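Local structure of methanol--corrinoid protein (2I2X) at residues K22-T25 / P26-A30; V135-I138 / G139-V143; G180-M184 / T185-Y189. The protein carries a corrinoid cofactor that accepts the methyl group of methanol, with the help of MtaB, and passes it on to coenzyme M through MtaA. All coordinates share one frame; numbering follows the deposited sequence.

Contact 1 of 3, residues K22-T25 / P26-A30; sequences KALT and PEEAA
T25 and E28 hold each other across the first turn of a helix in a capping box. T25 sits at the N-cap, where its OG1 accepts the backbone N-H of E28 almost in a straight line (OG1 to N 3.2 Å, 176°); with chi1 at 65° the hydroxyl lies between its own N and carbonyl carbon and faces the helix end. In return E28 OE1 accepts from T25 N at 3.2 Å, a bent bond that meets the carboxylate from above its plane. Threonine has the short hydroxyl this place needs, and glutamate the extra methylene to come back. Were T25 replaced by an alanine, the E28 N-H would probably be left without its side-chain acceptor and the first turn would be likely to fray.

In the backbone, A29 N bonds to T25 O at 3.1 Å, while P26, having no N-H to offer, loses nothing in the opening turn.

The apolar part is a hydrophobic staple: L24 CD2 rests 4.0 Å from A29 CB.

Helix 26-33 begins here, after helix 16-20. P26 and A30 lean on F48 of helix 41-48, A29 on L87 of helix 72-89, and P26 also meets F417 of a neighbouring MtaB subunit.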
# COMPACT_ATOMS: atom_id res chain seq x y z
N LYS B 22 -3.87 1.35 34.97
CA LYS B 22 -4.39 1.54 36.35
C LYS B 22 -3.26 1.45 37.40
O LYS B 22 -2.21 0.90 37.11
CB LYS B 22 -5.45 0.49 36.70
CG LYS B 22 -6.76 0.56 35.93
CD LYS B 22 -7.64 -0.65 36.37
CE LYS B 22 -9.04 -0.69 35.70
NZ LYS B 22 -8.96 -0.77 34.20
N ALA B 23 -3.50 2.01 38.59
CA ALA B 23 -2.50 2.07 39.68
C ALA B 23 -2.28 0.74 40.44
O ALA B 23 -1.14 0.36 40.71
CB ALA B 23 -2.85 3.17 40.66
N LEU B 24 -3.36 0.04 40.77
CA LEU B 24 -3.26 -1.25 41.47
C LEU B 24 -2.41 -2.24 40.69
O LEU B 24 -2.63 -2.44 39.49
CB LEU B 24 -4.65 -1.85 41.66
CG LEU B 24 -5.43 -1.86 42.98
CD1 LEU B 24 -5.39 -0.57 43.80
CD2 LEU B 24 -6.86 -2.27 42.66
N THR B 25 -1.46 -2.89 41.37
CA THR B 25 -0.76 -4.03 40.77
C THR B 25 -1.81 -5.10 40.44
O THR B 25 -2.90 -5.10 41.02
CB THR B 25 0.34 -4.63 41.70
OG1 THR B 25 -0.26 -5.20 42.88
CG2 THR B 25 1.36 -3.59 42.11
N PRO B 26 -1.50 -6.01 39.49
CA PRO B 26 -2.39 -7.15 39.32
C PRO B 26 -2.71 -7.84 40.66
O PRO B 26 -3.88 -8.14 40.95
CB PRO B 26 -1.59 -8.09 38.40
CG PRO B 26 -0.74 -7.18 37.61
CD PRO B 26 -0.38 -6.04 38.52
N GLU B 27 -1.68 -8.04 41.47
CA GLU B 27 -1.81 -8.69 42.77
C GLU B 27 -2.92 -8.05 43.61
O GLU B 27 -3.89 -8.72 43.92
CB GLU B 27 -0.46 -8.73 43.50
CG GLU B 27 0.59 -9.67 42.86
CD GLU B 27 1.24 -9.11 41.57
OE1 GLU B 27 1.50 -7.89 41.47
OE2 GLU B 27 1.49 -9.91 40.64
N GLU B 28 -2.80 -6.76 43.93
CA GLU B 28 -3.84 -6.04 44.69
C GLU B 28 -5.23 -6.05 44.07
O GLU B 28 -6.23 -6.00 44.78
CB GLU B 28 -3.45 -4.59 44.91
CG GLU B 28 -2.08 -4.38 45.49
CD GLU B 28 -1.60 -2.95 45.34
OE1 GLU B 28 -2.13 -2.21 44.46
OE2 GLU B 28 -0.68 -2.57 46.10
N ALA B 29 -5.30 -6.09 42.74
CA ALA B 29 -6.57 -6.06 42.03
C ALA B 29 -7.33 -7.39 42.12
O ALA B 29 -8.55 -7.39 42.27
CB ALA B 29 -6.37 -5.64 40.58
N ALA B 30 -6.60 -8.51 42.03
CA ALA B 30 -7.16 -9.85 42.28
C ALA B 30 -7.64 -9.98 43.73
O ALA B 30 -8.71 -10.52 43.98
CB ALA B 30 -6.15 -10.94 41.95

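Contact 2 of 3, residues V135-I138 / G139-V143; sequences VHDI and GKNIV
I138 meets I142 one turn further on, and D137 meets K140 and N141; I138 and D137 carry most of the contact, each through both its carbonyl and its side chain. The oxygen of I138 receives the N-H of I142 at 2.9 Å (I138 O to I142 N), and CG1 of I142 lies against the same oxygen. The two isoleucines cross at a slant, with I138 CG2 4.1 Å from I142 CD1. A branched aliphatic residue suits this place because the I138 side chain is also about 3 Å from the bound corrinoid and packs on T225 of a neighbouring MtaB subunit. The backbone N-H of I138 is hydrogen-bonded to the cofactor as well.

D137 has two grips. D137 O accepts from N141 N at 2.9 Å, in the carbonyl plane, and the carboxylate turns to K140: D137 OD1 and K140 NZ form a salt bridge of 3.2 Å, with the ammonium almost straight out from the oxygen. The two side chains lie side by side, and K140, its CG anti to the backbone N (chi1 180°), bends at its second and third torsions to bring NZ over. A weak, long ion pair with D156 gives that nitrogen a second anionic neighbour, which would probably help to settle its charge in a buried place.

N141 lays its amide across D137, the amide and carboxylate planes only 25° apart, with N141 ND2 3.6 Å from D137 CB.

Next to this turn, H136 NE2 binds the cobalt, and H136 ND1 is hydrogen-bonded to D134. D134, H136 and G139 together spell the DxHxxG signature of cobalamin-binding Rossmann-like domains, in which the loop after the first strand supplies the axial histidine from below the corrin and runs straight into the first helix.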
# COMPACT_ATOMS: atom_id res chain seq x y z
N VAL B 135 -2.48 -24.39 9.75
CA VAL B 135 -1.61 -24.83 10.85
C VAL B 135 -1.58 -23.79 11.99
O VAL B 135 -0.99 -24.03 13.06
CB VAL B 135 -0.16 -25.17 10.28
CG1 VAL B 135 0.96 -24.99 11.30
CG2 VAL B 135 -0.14 -26.59 9.70
N HIS B 136 -2.26 -22.67 11.77
CA HIS B 136 -2.34 -21.58 12.75
C HIS B 136 -3.25 -21.93 13.94
O HIS B 136 -4.47 -21.80 13.88
CB HIS B 136 -2.75 -20.26 12.07
CG HIS B 136 -1.87 -19.86 10.92
ND1 HIS B 136 -1.96 -20.45 9.68
CD2 HIS B 136 -0.88 -18.95 10.84
CE1 HIS B 136 -1.06 -19.91 8.87
NE2 HIS B 136 -0.39 -19.00 9.55
N ASP B 137 -2.59 -22.36 15.01
CA ASP B 137 -3.13 -22.83 16.28
C ASP B 137 -3.71 -21.78 17.20
O ASP B 137 -4.71 -22.03 17.88
CB ASP B 137 -1.96 -23.40 17.09
CG ASP B 137 -1.88 -24.88 17.04
OD1 ASP B 137 -2.89 -25.54 17.39
OD2 ASP B 137 -0.80 -25.40 16.67
N ILE B 138 -3.01 -20.65 17.28
CA ILE B 138 -3.02 -19.81 18.48
C ILE B 138 -4.38 -19.23 18.81
O ILE B 138 -4.85 -19.35 19.94
CB ILE B 138 -1.99 -18.70 18.36
CG1 ILE B 138 -0.60 -19.31 18.28
CG2 ILE B 138 -2.09 -17.73 19.54
CD1 ILE B 138 0.40 -18.40 17.70
N GLY B 139 -5.02 -18.62 17.82
CA GLY B 139 -6.34 -18.06 17.99
C GLY B 139 -7.33 -19.11 18.46
O GLY B 139 -8.18 -18.84 19.32
N LYS B 140 -7.22 -20.31 17.89
CA LYS B 140 -8.06 -21.44 18.28
C LYS B 140 -7.83 -21.82 19.74
O LYS B 140 -8.77 -22.13 20.45
CB LYS B 140 -7.82 -22.65 17.36
CG LYS B 140 -8.66 -23.88 17.71
CD LYS B 140 -7.89 -25.17 17.39
CE LYS B 140 -6.93 -25.57 18.50
NZ LYS B 140 -5.91 -26.53 17.98
N ASN B 141 -6.56 -21.78 20.16
CA ASN B 141 -6.19 -22.05 21.55
C ASN B 141 -6.70 -21.00 22.52
O ASN B 141 -7.01 -21.31 23.67
CB ASN B 141 -4.67 -22.19 21.68
CG ASN B 141 -4.14 -23.38 20.94
OD1 ASN B 141 -4.87 -24.32 20.68
ND2 ASN B 141 -2.87 -23.36 20.60
N ILE B 142 -6.80 -19.76 22.06
CA ILE B 142 -7.31 -18.71 22.91
C ILE B 142 -8.81 -18.88 23.03
O ILE B 142 -9.38 -18.69 24.12
CB ILE B 142 -6.96 -17.31 22.38
CG1 ILE B 142 -5.44 -17.14 22.28
CG2 ILE B 142 -7.56 -16.23 23.30
CD1 ILE B 142 -5.01 -15.84 21.64
N VAL B 143 -9.45 -19.25 21.93
CA VAL B 143 -10.90 -19.50 21.91
C VAL B 143 -11.22 -20.70 22.80
O VAL B 143 -12.13 -20.62 23.63
CB VAL B 143 -11.42 -19.66 20.47
CG1 VAL B 143 -12.77 -20.37 20.45
CG2 VAL B 143 -11.52 -18.28 19.80

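Contact 3 of 3, residues G180-M184 / T185-Y189; sequences GTALM and TTTMY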
# COMPACT_ATOMS: atom_id res chain seq x y z
N GLY B 180 -14.74 -22.27 14.19
CA GLY B 180 -13.73 -22.46 13.14
C GLY B 180 -12.77 -21.28 13.05
O GLY B 180 -13.17 -20.12 13.22
N THR B 181 -11.51 -21.57 12.76
CA THR B 181 -10.47 -20.57 12.69
C THR B 181 -9.69 -20.76 11.41
O THR B 181 -9.08 -21.81 11.20
CB THR B 181 -9.54 -20.67 13.90
OG1 THR B 181 -10.25 -20.28 15.07
CG2 THR B 181 -8.32 -19.76 13.75
N ALA B 182 -9.73 -19.75 10.54
CA ALA B 182 -8.90 -19.74 9.34
C ALA B 182 -8.00 -18.50 9.28
O ALA B 182 -8.40 -17.43 9.71
CB ALA B 182 -9.74 -19.86 8.10
N LEU B 183 -6.78 -18.66 8.78
CA LEU B 183 -5.82 -17.56 8.76
C LEU B 183 -5.29 -17.18 7.39
O LEU B 183 -4.60 -16.16 7.23
CB LEU B 183 -4.65 -17.84 9.71
CG LEU B 183 -4.90 -17.05 10.98
CD1 LEU B 183 -5.67 -17.88 12.00
CD2 LEU B 183 -3.60 -16.54 11.53
N MET B 184 -5.60 -18.01 6.40
CA MET B 184 -5.13 -17.79 5.05
C MET B 184 -6.29 -17.69 4.08
O MET B 184 -7.28 -18.39 4.21
CB MET B 184 -4.17 -18.90 4.65
CG MET B 184 -2.94 -18.99 5.55
SD MET B 184 -1.78 -20.25 5.05
CE MET B 184 -0.93 -19.52 3.66
N THR B 185 -6.17 -16.80 3.11
CA THR B 185 -7.11 -16.74 1.99
C THR B 185 -7.23 -18.13 1.36
O THR B 185 -8.30 -18.55 0.91
CB THR B 185 -6.66 -15.74 0.91
OG1 THR B 185 -5.38 -16.13 0.41
CG2 THR B 185 -6.57 -14.34 1.50
N THR B 186 -6.11 -18.84 1.39
CA THR B 186 -5.91 -20.12 0.75
C THR B 186 -6.60 -21.26 1.52
O THR B 186 -6.56 -22.42 1.12
CB THR B 186 -4.37 -20.33 0.60
OG1 THR B 186 -4.09 -20.98 -0.64
CG2 THR B 186 -3.77 -21.11 1.74
N THR B 187 -7.30 -20.89 2.58
CA THR B 187 -7.71 -21.81 3.64
C THR B 187 -9.08 -21.47 4.23
O THR B 187 -9.77 -22.34 4.74
CB THR B 187 -6.61 -21.83 4.75
OG1 THR B 187 -5.92 -23.08 4.73
CG2 THR B 187 -7.19 -21.59 6.12
N MET B 188 -9.47 -20.19 4.17
CA MET B 188 -10.76 -19.72 4.69
C MET B 188 -11.94 -20.43 4.03
O MET B 188 -13.01 -20.52 4.61
CB MET B 188 -10.89 -18.20 4.50
CG MET B 188 -10.43 -17.75 3.10
SD MET B 188 -10.57 -15.97 2.82
CE MET B 188 -10.45 -15.89 1.02
N TYR B 189 -11.71 -20.93 2.82
CA TYR B 189 -12.74 -21.62 2.06
C TYR B 189 -13.14 -23.00 2.60
O TYR B 189 -14.12 -23.59 2.13
CB TYR B 189 -12.39 -21.67 0.57
CG TYR B 189 -12.94 -20.47 -0.17
CD1 TYR B 189 -12.12 -19.66 -0.97
CD2 TYR B 189 -14.29 -20.11 -0.04
CE1 TYR B 189 -12.64 -18.54 -1.64
CE2 TYR B 189 -14.83 -19.00 -0.70
CZ TYR B 189 -14.00 -18.22 -1.50
OH TYR B 189 -14.55 -17.13 -2.14
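M184 reaches alongside T186, the two side chains pointing the same way, and meets its methyl at several points. M184 CB starts the contact 3.7 Å from T186 CG2, with T187 CB nearly as close on the next residue. CG stands beside the backbone N (chi1 -60°), which carries the chain on past the threonine. M184 SD then lies 4.0 Å from T186 CG2, and a bend at chi3 (78°) brings the terminal CE back to 3.8 Å from that same carbon. A flexible thioether suits the spot, since it can wrap a small methyl on one side while its sulfur packs on H136, the cobalt ligand.

The backbone closes the turn. M184 O takes two N-H groups: M188 N, at 2.8 Å from M184 O, comes nearly in line with the carbonyl, and T187 N, at 3.0 Å, comes from above the carbonyl plane. Between the arms of the turn, A182 CB fits against T187 CG2 and against M188 CA (3.6 Å), where the small alanine lets the returning chain come near.

The chemistry is thus divided. The methyls of A182 and T187 meet between the two arms of the turn, while the M184 thioether lies along T186 and against H136. One carbonyl ties the ends, and the hydroxyls of T181 and T185 are hydrogen-bonded to the corrinoid, consistent with a loop that both shapes the pocket and holds the cofactor.

The three contacts follow one another along the chain, none enclosing or crossing another, and each closes just a single local turn. Contact 1 comes first, starting helix 26-33 at the helical N-terminal part, beside an MtaB subunit. Contact 2 leads from strand 125-130 into helix 138-149, and contact 3 leaves strand 177-181 toward helix 190-199, both at the carboxy-terminal ends of adjacent inner strands of the parallel sheet. These two touch: H136 CG packs 3.6 Å from L183 CB, so neighbouring strand-end loops share the cobalt-binding histidine. Contact 1 stands apart, its nearest atoms about 18 Å from contact 2 and about 27 Å from contact 3.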